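Local coordinates for serpin B3 (Homo sapiens, PDB 4ZK3), which probably acts, as a clade B serpin, to inhibit proteases, notably papain-like cysteine proteases, by offering a reactive-centre loop that inserts into its main sheet when cut, at residues A137-P140 / E141-R144; N148-V151 / E152-N156; G253-K256 / L257-K260. All coordinates share one frame; numbering follows the deposited sequence.

Interaction 1. Residues A137-P140 / E141-R144; sequences ANAP and EESR
Ala139 meets Ser143 through one carbonyl oxygen, and this is the tight heart of the contact. Ala139 O accepts the backbone bond of the first helical turn from Ser143 N (2.9 Å), and also the hydroxyl of the same residue, with Ser143 OG at 2.9 Å from Ala139 O but well above the carbonyl plane, 44° out of it. The hydroxyl gets there because OG sits beside its own backbone N (chi1 -74°). Serine suits this buried position: it is small, and its one polar atom folds back onto the main chain, with a further weak bond to Asp135 O. One residue on, Arg144 N binds Pro140 O at 3.0 Å. Proline is well placed in a first turn, where the backbone N has no helical carbonyl to donate to, so the lack of an N-H costs nothing; its ring also leans on Ile168.

A second firm part is the Glu141-Arg144 pair. Arg144 grips the carboxylate side-on, at the guanidinium edge and in its plane, NE reaching Glu141 OE1 from somewhat outside the carboxylate plane (3.1 Å) and NH2 the syn lone pair of Glu141 OE2 (2.8 Å), while buried Arg144 sends NH1 to Ile163 O.

Exposed Glu142 is the loose side: it lies alongside Pro140, its OE1 weakly bonded to Glu141 N (3.2 Å), and its nearly eclipsed chi1 of 8° makes the pose doubtful. Acidic residues here are probably also favoured by the positive end of the helix dipole. Ala139, at the N-cap position, gives its carbonyl and no side-chain cap; proline and glutamates are common in the first turn of a helix, here serpin helix F.

Interaction 2. Residues N148-V151 / E152-N156; sequences NSWV and ESQTN
The indole of Trp150 carries the CH2 of Gln154 over one face: Gln154 CG stands 3.7 Å from the centroid of the six-membered ring, close to its normal, in a CH-pi contact. Beyond CG the chain bends (chi2 -64°), laying the amide almost parallel to the indole, the two planes 11° apart, with Gln154 NE2 3.6 Å from Trp150 NE1. Ser153 OG approaches the ring obliquely. Lys106 adds a cation-pi contact, and Ala104 and Val177 also touch the indole, so a broad aromatic residue here can meet a methylene, a cation and apolar side chains at once.

The polar end of Gln154 is steered by Ser153: Gln154 NE2 donates to Ser153 OG (2.9 Å), which in turn gives its proton to Trp150 O at 2.7 Å, in the carbonyl plane and on a lone pair. Amide, hydroxyl and carbonyl thus form a short hydrogen-bonded chain that should restrain the amide's rotation over the ring.

This is the C-terminal part of serpin helix F, which lies across the face of the main sheet; Val151, buried and branched, presses on Val177 and Ala346 of strands 174-185 and 340-351.

Glu152 N to Asn148 O (3.0 Å) and Ser153 N to Ser149 O are ordinary i to i-4 bonds; further on, Gln154 N turns to Val151 O, three residues back. Val151 O is gripped from opposite faces of its plane, by Gln154 N (3.0 Å) and by Thr155 OG1 (2.8 Å). Threonine reaches it because its hydroxyl stands between its own N and carbonyl carbon (chi1 56°), which leaves the methyl beside the backbone N, with Thr155 CG2 3.4 Å from Val151 O; the Thr155 side chain also touches Ala344 of strand 340-351.

Interaction 3. Residues G253-K256 / L257-K260; sequences GLQK and LEEK
Leu254 and Leu257 supply the apolar part of this short helix, their branches meeting at 4.2 Å between Leu254 CD1 and Leu257 CD2. Both carry CG anti to the backbone N (chi1 near -175°), and both reach Pro248 and Leu370, so leucine, long and branched, suits a buried helical face that packs on strands. Leu254 also borders the carboxylate of the next turn, with Leu254 CG 3.9 Å from Glu258 CD. Glu258 is buried but not isolated: its OE2 forms a salt bridge with Arg386, which would be expected to keep the acid charged.

The backbone bonds are mostly of the i to i-4 kind. Glu258 N to Leu254 O is short (2.9 Å) and nearly in line with the C=O bond, and Lys260 N to Lys256 O is comparable at 3.0 Å. Glu259 N points between two acceptors, with Gln255 O at 3.3 Å and a weak bond to Lys256 O, while the opening bond from Leu257 N to Gly253 O is weak too.

Polar and charged side chains line the outer face. Gln255 NE2 makes a weak bond to Glu259 OE2 (2.9 Å), amide and carboxylate planes turned 60° apart, a pairing of two long, flexible side chains on an exposed surface. Lys256 and Lys260 meet through methylenes, Lys256 CE 3.6 Å from Lys260 CD, while their ammonium nitrogens stay 5.5 Å apart, NZ to NZ. Lys256 stretches out fully so that NZ finds Gln228 OE1 and Asp226 O. An amphipathic helix of this kind, leucines turned to strands 241-248 and 369-375, is serpin helix G resting against sheet B.

Overall arrangement
Interactions 1 and 2 come in series along helix 140-153, their centres 18 Å apart: the first is its N-terminal start, the second lies toward its C-terminal end, where the side chains bear on strands 99-110, 174-185 and 340-351. Interaction 3 follows much later in the chain, on helix 254-260, on the opposite side of the chain's centre, 45 Å and 35 Å from the other two between centres. It rests on strands 241-248 and 369-375 instead. All belong to one serpin fold. Strand 340-351, paired between 174-185 and 325-336, is consistent with an inserted reactive-centre loop, so helix F here probably covers a relaxed sheet.

Interaction 1. Residues A137-P140 / E141-R144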
ATOM      1  N   ALA A 137      10.331 -28.228  -2.335  1.00 32.15           N
ATOM      2  CA  ALA A 137      10.500 -29.355  -3.257  1.00 35.44           C
ATOM      3  C   ALA A 137       9.534 -30.450  -2.913  1.00 33.77           C
ATOM      4  O   ALA A 137       8.795 -30.896  -3.764  1.00 39.55           O
ATOM      5  CB  ALA A 137      11.928 -29.900  -3.228  1.00 34.44           C
ATOM      6  N   ASN A 138       9.522 -30.855  -1.651  1.00 37.00           N
ATOM      7  CA  ASN A 138       8.670 -31.949  -1.253  1.00 37.33           C
ATOM      8  C   ASN A 138       7.392 -31.550  -0.576  1.00 40.52           C
ATOM      9  O   ASN A 138       6.588 -32.407  -0.324  1.00 45.12           O
ATOM     10  CB  ASN A 138       9.403 -32.866  -0.297  1.00 39.31           C
ATOM     11  CG  ASN A 138      10.788 -33.197  -0.775  1.00 38.35           C
ATOM     12  OD1 ASN A 138      11.771 -32.952  -0.062  1.00 39.82           O
ATOM     13  ND2 ASN A 138      10.887 -33.672  -1.987  1.00 34.55           N
ATOM     14  N   ALA A 139       7.181 -30.277  -0.262  1.00 39.18           N
ATOM     15  CA  ALA A 139       6.025 -29.891   0.550  1.00 35.79           C
ATOM     16  C   ALA A 139       5.569 -28.469   0.205  1.00 36.78           C
ATOM     17  O   ALA A 139       5.538 -27.594   1.051  1.00 30.59           O
ATOM     18  CB  ALA A 139       6.407 -30.038   2.009  1.00 33.55           C
ATOM     19  N   PRO A 140       5.225 -28.256  -1.068  1.00 36.67           N
ATOM     20  CA  PRO A 140       4.982 -26.900  -1.543  1.00 39.01           C
ATOM     21  C   PRO A 140       3.718 -26.329  -0.951  1.00 45.19           C
ATOM     22  O   PRO A 140       3.637 -25.112  -0.723  1.00 40.62           O
ATOM     23  CB  PRO A 140       4.822 -27.059  -3.046  1.00 35.35           C
ATOM     24  CG  PRO A 140       4.407 -28.490  -3.220  1.00 39.62           C
ATOM     25  CD  PRO A 140       5.100 -29.255  -2.138  1.00 37.89           C
ATOM     26  N   GLU A 141       2.739 -27.202  -0.690  1.00 44.04           N
ATOM     27  CA  GLU A 141       1.482 -26.747  -0.116  1.00 41.13           C
ATOM     28  C   GLU A 141       1.648 -26.322   1.344  1.00 38.10           C
ATOM     29  O   GLU A 141       1.150 -25.294   1.797  1.00 36.74           O
ATOM     30  CB  GLU A 141       0.415 -27.830  -0.270  1.00 43.68           C
ATOM     31  CG  GLU A 141      -0.877 -27.519   0.413  1.00 43.36           C
ATOM     32  CD  GLU A 141      -1.539 -26.265  -0.106  1.00 50.71           C
ATOM     33  OE1 GLU A 141      -1.321 -25.805  -1.278  1.00 46.00           O
ATOM     34  OE2 GLU A 141      -2.302 -25.740   0.719  1.00 61.07           O
ATOM     35  N   GLU A 142       2.412 -27.094   2.072  1.00 36.36           N
ATOM     36  CA  GLU A 142       2.592 -26.859   3.478  1.00 37.04           C
ATOM     37  C   GLU A 142       3.549 -25.632   3.619  1.00 41.98           C
ATOM     38  O   GLU A 142       3.478 -24.865   4.571  1.00 38.61           O
ATOM     39  CB  GLU A 142       3.095 -28.157   4.132  1.00 42.20           C
ATOM     40  CG  GLU A 142       3.484 -29.326   3.134  1.00 49.65           C
ATOM     41  CD  GLU A 142       2.402 -29.859   2.093  1.00 53.39           C
ATOM     42  OE1 GLU A 142       2.669 -29.988   0.833  1.00 37.32           O
ATOM     43  OE2 GLU A 142       1.252 -30.180   2.534  1.00 71.14           O
ATOM     44  N   SER A 143       4.431 -25.455   2.648  1.00 35.53           N
ATOM     45  CA  SER A 143       5.300 -24.297   2.597  1.00 37.58           C
ATOM     46  C   SER A 143       4.453 -23.019   2.382  1.00 30.10           C
ATOM     47  O   SER A 143       4.620 -22.059   3.119  1.00 31.70           O
ATOM     48  CB  SER A 143       6.336 -24.486   1.468  1.00 37.35           C
ATOM     49  OG  SER A 143       7.310 -25.441   1.856  1.00 35.36           O
ATOM     50  N   ARG A 144       3.554 -23.053   1.405  1.00 30.58           N
ATOM     51  CA  ARG A 144       2.543 -21.973   1.163  1.00 31.39           C
ATOM     52  C   ARG A 144       1.872 -21.562   2.474  1.00 33.78           C
ATOM     53  O   ARG A 144       1.858 -20.367   2.860  1.00 29.06           O
ATOM     54  CB  ARG A 144       1.531 -22.381   0.093  1.00 32.28           C
ATOM     55  CG  ARG A 144       0.517 -21.309  -0.312  1.00 32.27           C
ATOM     56  CD  ARG A 144      -0.461 -21.842  -1.347  1.00 36.85           C
ATOM     57  NE  ARG A 144      -1.460 -22.714  -0.724  1.00 37.25           N
ATOM     58  CZ  ARG A 144      -2.551 -22.300  -0.099  1.00 37.75           C
ATOM     59  NH1 ARG A 144      -2.869 -21.008  -0.018  1.00 35.44           N
ATOM     60  NH2 ARG A 144      -3.331 -23.191   0.464  1.00 36.74           N
TER

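Interaction 2. Residues N148-V151 / E152-N156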
ATOM      1  N   ASN A 148       1.961 -17.851   4.501  1.00 22.34           N
ATOM      2  CA  ASN A 148       0.676 -17.228   4.812  1.00 25.55           C
ATOM      3  C   ASN A 148       0.531 -17.003   6.338  1.00 24.65           C
ATOM      4  O   ASN A 148       0.057 -15.945   6.753  1.00 25.60           O
ATOM      5  CB  ASN A 148      -0.497 -17.998   4.174  1.00 25.06           C
ATOM      6  CG  ASN A 148      -0.602 -17.827   2.666  1.00 27.10           C
ATOM      7  OD1 ASN A 148      -0.020 -16.950   2.049  1.00 28.39           O
ATOM      8  ND2 ASN A 148      -1.346 -18.700   2.055  1.00 25.27           N
ATOM      9  N   SER A 149       1.017 -17.918   7.204  1.00 26.01           N
ATOM     10  CA  SER A 149       0.929 -17.697   8.654  1.00 22.85           C
ATOM     11  C   SER A 149       1.894 -16.696   9.150  1.00 22.07           C
ATOM     12  O   SER A 149       1.578 -15.930  10.073  1.00 24.35           O
ATOM     13  CB  SER A 149       1.098 -19.011   9.503  1.00 25.82           C
ATOM     14  OG  SER A 149       0.070 -19.899   9.128  1.00 31.46           O
ATOM     15  N   TRP A 150       3.118 -16.712   8.647  1.00 22.57           N
ATOM     16  CA  TRP A 150       4.018 -15.636   8.981  1.00 22.93           C
ATOM     17  C   TRP A 150       3.391 -14.255   8.689  1.00 21.15           C
ATOM     18  O   TRP A 150       3.460 -13.305   9.515  1.00 20.96           O
ATOM     19  CB  TRP A 150       5.330 -15.764   8.217  1.00 24.17           C
ATOM     20  CG  TRP A 150       6.265 -14.728   8.589  1.00 24.99           C
ATOM     21  CD1 TRP A 150       7.029 -14.691   9.692  1.00 26.56           C
ATOM     22  CD2 TRP A 150       6.553 -13.516   7.852  1.00 26.33           C
ATOM     23  NE1 TRP A 150       7.783 -13.524   9.705  1.00 25.62           N
ATOM     24  CE2 TRP A 150       7.508 -12.799   8.585  1.00 25.27           C
ATOM     25  CE3 TRP A 150       6.080 -12.976   6.645  1.00 27.08           C
ATOM     26  CZ2 TRP A 150       8.034 -11.597   8.143  1.00 25.87           C
ATOM     27  CZ3 TRP A 150       6.572 -11.760   6.228  1.00 24.80           C
ATOM     28  CH2 TRP A 150       7.553 -11.095   6.956  1.00 25.00           C
ATOM     29  N   VAL A 151       2.773 -14.147   7.520  1.00 22.83           N
ATOM     30  CA  VAL A 151       2.093 -12.908   7.141  1.00 22.53           C
ATOM     31  C   VAL A 151       0.973 -12.536   8.131  1.00 21.13           C
ATOM     32  O   VAL A 151       0.914 -11.402   8.553  1.00 20.99           O
ATOM     33  CB  VAL A 151       1.583 -12.984   5.699  1.00 21.54           C
ATOM     34  CG1 VAL A 151       0.674 -11.800   5.403  1.00 20.43           C
ATOM     35  CG2 VAL A 151       2.779 -13.000   4.706  1.00 22.90           C
ATOM     36  N   GLU A 152       0.087 -13.476   8.477  1.00 22.53           N
ATOM     37  CA  GLU A 152      -0.881 -13.253   9.570  1.00 22.56           C
ATOM     38  C   GLU A 152      -0.210 -12.714  10.799  1.00 22.58           C
ATOM     39  O   GLU A 152      -0.686 -11.733  11.412  1.00 26.29           O
ATOM     40  CB  GLU A 152      -1.665 -14.521   9.933  1.00 22.22           C
ATOM     41  CG  GLU A 152      -2.505 -15.065   8.796  1.00 23.32           C
ATOM     42  CD  GLU A 152      -3.627 -16.010   9.322  1.00 29.41           C
ATOM     43  OE1 GLU A 152      -3.904 -15.977  10.546  1.00 30.45           O
ATOM     44  OE2 GLU A 152      -4.224 -16.749   8.520  1.00 31.27           O
ATOM     45  N   SER A 153       0.930 -13.297  11.133  1.00 23.74           N
ATOM     46  CA  SER A 153       1.648 -12.963  12.334  1.00 25.66           C
ATOM     47  C   SER A 153       2.227 -11.571  12.296  1.00 25.48           C
ATOM     48  O   SER A 153       2.466 -11.008  13.347  1.00 23.25           O
ATOM     49  CB  SER A 153       2.759 -14.030  12.657  1.00 30.68           C
ATOM     50  OG  SER A 153       4.055 -13.666  12.156  1.00 29.76           O
ATOM     51  N   GLN A 154       2.407 -10.975  11.108  1.00 23.58           N
ATOM     52  CA  GLN A 154       2.916  -9.627  11.051  1.00 25.80           C
ATOM     53  C   GLN A 154       1.806  -8.570  10.793  1.00 20.44           C
ATOM     54  O   GLN A 154       2.149  -7.444  10.536  1.00 21.83           O
ATOM     55  CB  GLN A 154       3.981  -9.500   9.917  1.00 26.40           C
ATOM     56  CG  GLN A 154       5.063 -10.551   9.929  1.00 27.26           C
ATOM     57  CD  GLN A 154       5.892 -10.451  11.190  1.00 29.74           C
ATOM     58  OE1 GLN A 154       6.441  -9.390  11.502  1.00 27.45           O
ATOM     59  NE2 GLN A 154       5.911 -11.511  11.954  1.00 33.95           N
ATOM     60  N   THR A 155       0.571  -8.993  10.682  1.00 19.76           N
ATOM     61  CA  THR A 155      -0.584  -8.160  10.323  1.00 18.63           C
ATOM     62  C   THR A 155      -1.752  -8.237  11.308  1.00 21.44           C
ATOM     63  O   THR A 155      -2.899  -7.881  10.966  1.00 20.65           O
ATOM     64  CB  THR A 155      -1.086  -8.527   8.929  1.00 18.77           C
ATOM     65  OG1 THR A 155      -1.396  -9.914   8.876  1.00 20.26           O
ATOM     66  CG2 THR A 155       0.005  -8.223   7.865  1.00 18.67           C
ATOM     67  N   ASN A 156      -1.468  -8.604  12.568  1.00 24.71           N
ATOM     68  CA  ASN A 156      -2.508  -8.813  13.570  1.00 25.81           C
ATOM     69  C   ASN A 156      -3.627  -9.745  12.990  1.00 24.57           C
ATOM     70  O   ASN A 156      -4.833  -9.562  13.179  1.00 24.69           O
ATOM     71  CB  ASN A 156      -3.055  -7.452  14.061  1.00 27.81           C
ATOM     72  CG  ASN A 156      -4.037  -7.608  15.250  1.00 32.41           C
ATOM     73  OD1 ASN A 156      -5.021  -6.838  15.429  1.00 32.66           O
ATOM     74  ND2 ASN A 156      -3.788  -8.610  16.049  1.00 26.68           N
TER

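Interaction 3. Residues G253-K256 / L257-K260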
ATOM      1  N   GLY A 253     -19.001  13.324  -8.921  1.00 46.29           N
ATOM      2  CA  GLY A 253     -17.778  13.986  -9.413  1.00 45.86           C
ATOM      3  C   GLY A 253     -16.459  13.188  -9.299  1.00 42.47           C
ATOM      4  O   GLY A 253     -15.419  13.703  -9.685  1.00 45.85           O
ATOM      5  N   LEU A 254     -16.488  11.951  -8.777  1.00 38.61           N
ATOM      6  CA  LEU A 254     -15.234  11.208  -8.491  1.00 37.40           C
ATOM      7  C   LEU A 254     -14.409  10.945  -9.751  1.00 37.58           C
ATOM      8  O   LEU A 254     -13.194  11.141  -9.742  1.00 29.70           O
ATOM      9  CB  LEU A 254     -15.492   9.898  -7.710  1.00 35.89           C
ATOM     10  CG  LEU A 254     -14.201   9.159  -7.281  1.00 38.06           C
ATOM     11  CD1 LEU A 254     -13.416  10.042  -6.343  1.00 35.93           C
ATOM     12  CD2 LEU A 254     -14.445   7.845  -6.564  1.00 40.35           C
ATOM     13  N   GLN A 255     -15.074  10.569 -10.846  1.00 41.75           N
ATOM     14  CA  GLN A 255     -14.368  10.217 -12.086  1.00 47.76           C
ATOM     15  C   GLN A 255     -13.460  11.336 -12.568  1.00 43.51           C
ATOM     16  O   GLN A 255     -12.344  11.064 -13.003  1.00 49.67           O
ATOM     17  CB  GLN A 255     -15.336   9.772 -13.199  1.00 54.51           C
ATOM     18  CG  GLN A 255     -14.904   8.494 -13.916  1.00 62.47           C
ATOM     19  CD  GLN A 255     -15.233   8.511 -15.405  1.00 65.58           C
ATOM     20  OE1 GLN A 255     -16.023   7.709 -15.877  1.00 68.04           O
ATOM     21  NE2 GLN A 255     -14.616   9.427 -16.147  1.00 65.62           N
ATOM     22  N   LYS A 256     -13.878  12.585 -12.437  1.00 44.14           N
ATOM     23  CA  LYS A 256     -13.003  13.686 -12.841  1.00 50.34           C
ATOM     24  C   LYS A 256     -11.800  13.801 -11.909  1.00 53.23           C
ATOM     25  O   LYS A 256     -10.655  13.937 -12.378  1.00 50.18           O
ATOM     26  CB  LYS A 256     -13.717  15.045 -12.844  1.00 56.42           C
ATOM     27  CG  LYS A 256     -12.882  16.173 -13.488  1.00 58.39           C
ATOM     28  CD  LYS A 256     -13.292  17.561 -13.011  1.00 60.49           C
ATOM     29  CE  LYS A 256     -12.475  18.661 -13.680  1.00 59.68           C
ATOM     30  NZ  LYS A 256     -13.064  20.032 -13.534  1.00 52.76           N
ATOM     31  N   LEU A 257     -12.064  13.775 -10.597  1.00 46.74           N
ATOM     32  CA  LEU A 257     -11.002  13.880  -9.605  1.00 42.27           C
ATOM     33  C   LEU A 257      -9.959  12.817  -9.871  1.00 39.48           C
ATOM     34  O   LEU A 257      -8.763  13.103  -9.829  1.00 40.36           O
ATOM     35  CB  LEU A 257     -11.576  13.736  -8.208  1.00 45.48           C
ATOM     36  CG  LEU A 257     -10.662  13.921  -6.999  1.00 44.56           C
ATOM     37  CD1 LEU A 257     -10.056  15.314  -6.998  1.00 46.13           C
ATOM     38  CD2 LEU A 257     -11.457  13.672  -5.712  1.00 42.93           C
ATOM     39  N   GLU A 258     -10.399  11.607 -10.204  1.00 34.82           N
ATOM     40  CA  GLU A 258      -9.444  10.539 -10.499  1.00 40.07           C
ATOM     41  C   GLU A 258      -8.567  10.844 -11.726  1.00 43.82           C
ATOM     42  O   GLU A 258      -7.419  10.434 -11.766  1.00 38.79           O
ATOM     43  CB  GLU A 258     -10.129   9.185 -10.641  1.00 39.03           C
ATOM     44  CG  GLU A 258     -10.754   8.667  -9.344  1.00 39.95           C
ATOM     45  CD  GLU A 258     -11.628   7.443  -9.574  1.00 45.19           C
ATOM     46  OE1 GLU A 258     -12.526   7.505 -10.451  1.00 57.74           O
ATOM     47  OE2 GLU A 258     -11.441   6.429  -8.893  1.00 35.59           O
ATOM     48  N   GLU A 259      -9.117  11.542 -12.714  1.00 46.37           N
ATOM     49  CA  GLU A 259      -8.373  11.883 -13.927  1.00 47.84           C
ATOM     50  C   GLU A 259      -7.335  12.949 -13.648  1.00 44.77           C
ATOM     51  O   GLU A 259      -6.223  12.907 -14.151  1.00 48.57           O
ATOM     52  CB  GLU A 259      -9.341  12.347 -15.028  1.00 53.29           C
ATOM     53  CG  GLU A 259     -10.187  11.212 -15.622  1.00 58.51           C
ATOM     54  CD  GLU A 259     -11.436  11.708 -16.374  1.00 67.15           C
ATOM     55  OE1 GLU A 259     -11.684  12.946 -16.448  1.00 66.05           O
ATOM     56  OE2 GLU A 259     -12.190  10.847 -16.885  1.00 72.94           O
ATOM     57  N   LYS A 260      -7.684  13.902 -12.819  1.00 46.64           N
ATOM     58  CA  LYS A 260      -6.828  15.037 -12.563  1.00 44.98           C
ATOM     59  C   LYS A 260      -5.785  14.855 -11.440  1.00 44.01           C
ATOM     60  O   LYS A 260      -4.824  15.622 -11.343  1.00 44.87           O
ATOM     61  CB  LYS A 260      -7.717  16.228 -12.215  1.00 53.66           C
ATOM     62  CG  LYS A 260      -8.965  16.336 -13.083  1.00 59.03           C
ATOM     63  CD  LYS A 260      -9.029  17.647 -13.841  1.00 67.77           C
ATOM     64  CE  LYS A 260      -8.034  17.655 -14.995  1.00 66.12           C
ATOM     65  NZ  LYS A 260      -8.095  18.941 -15.729  1.00 68.63           N
TER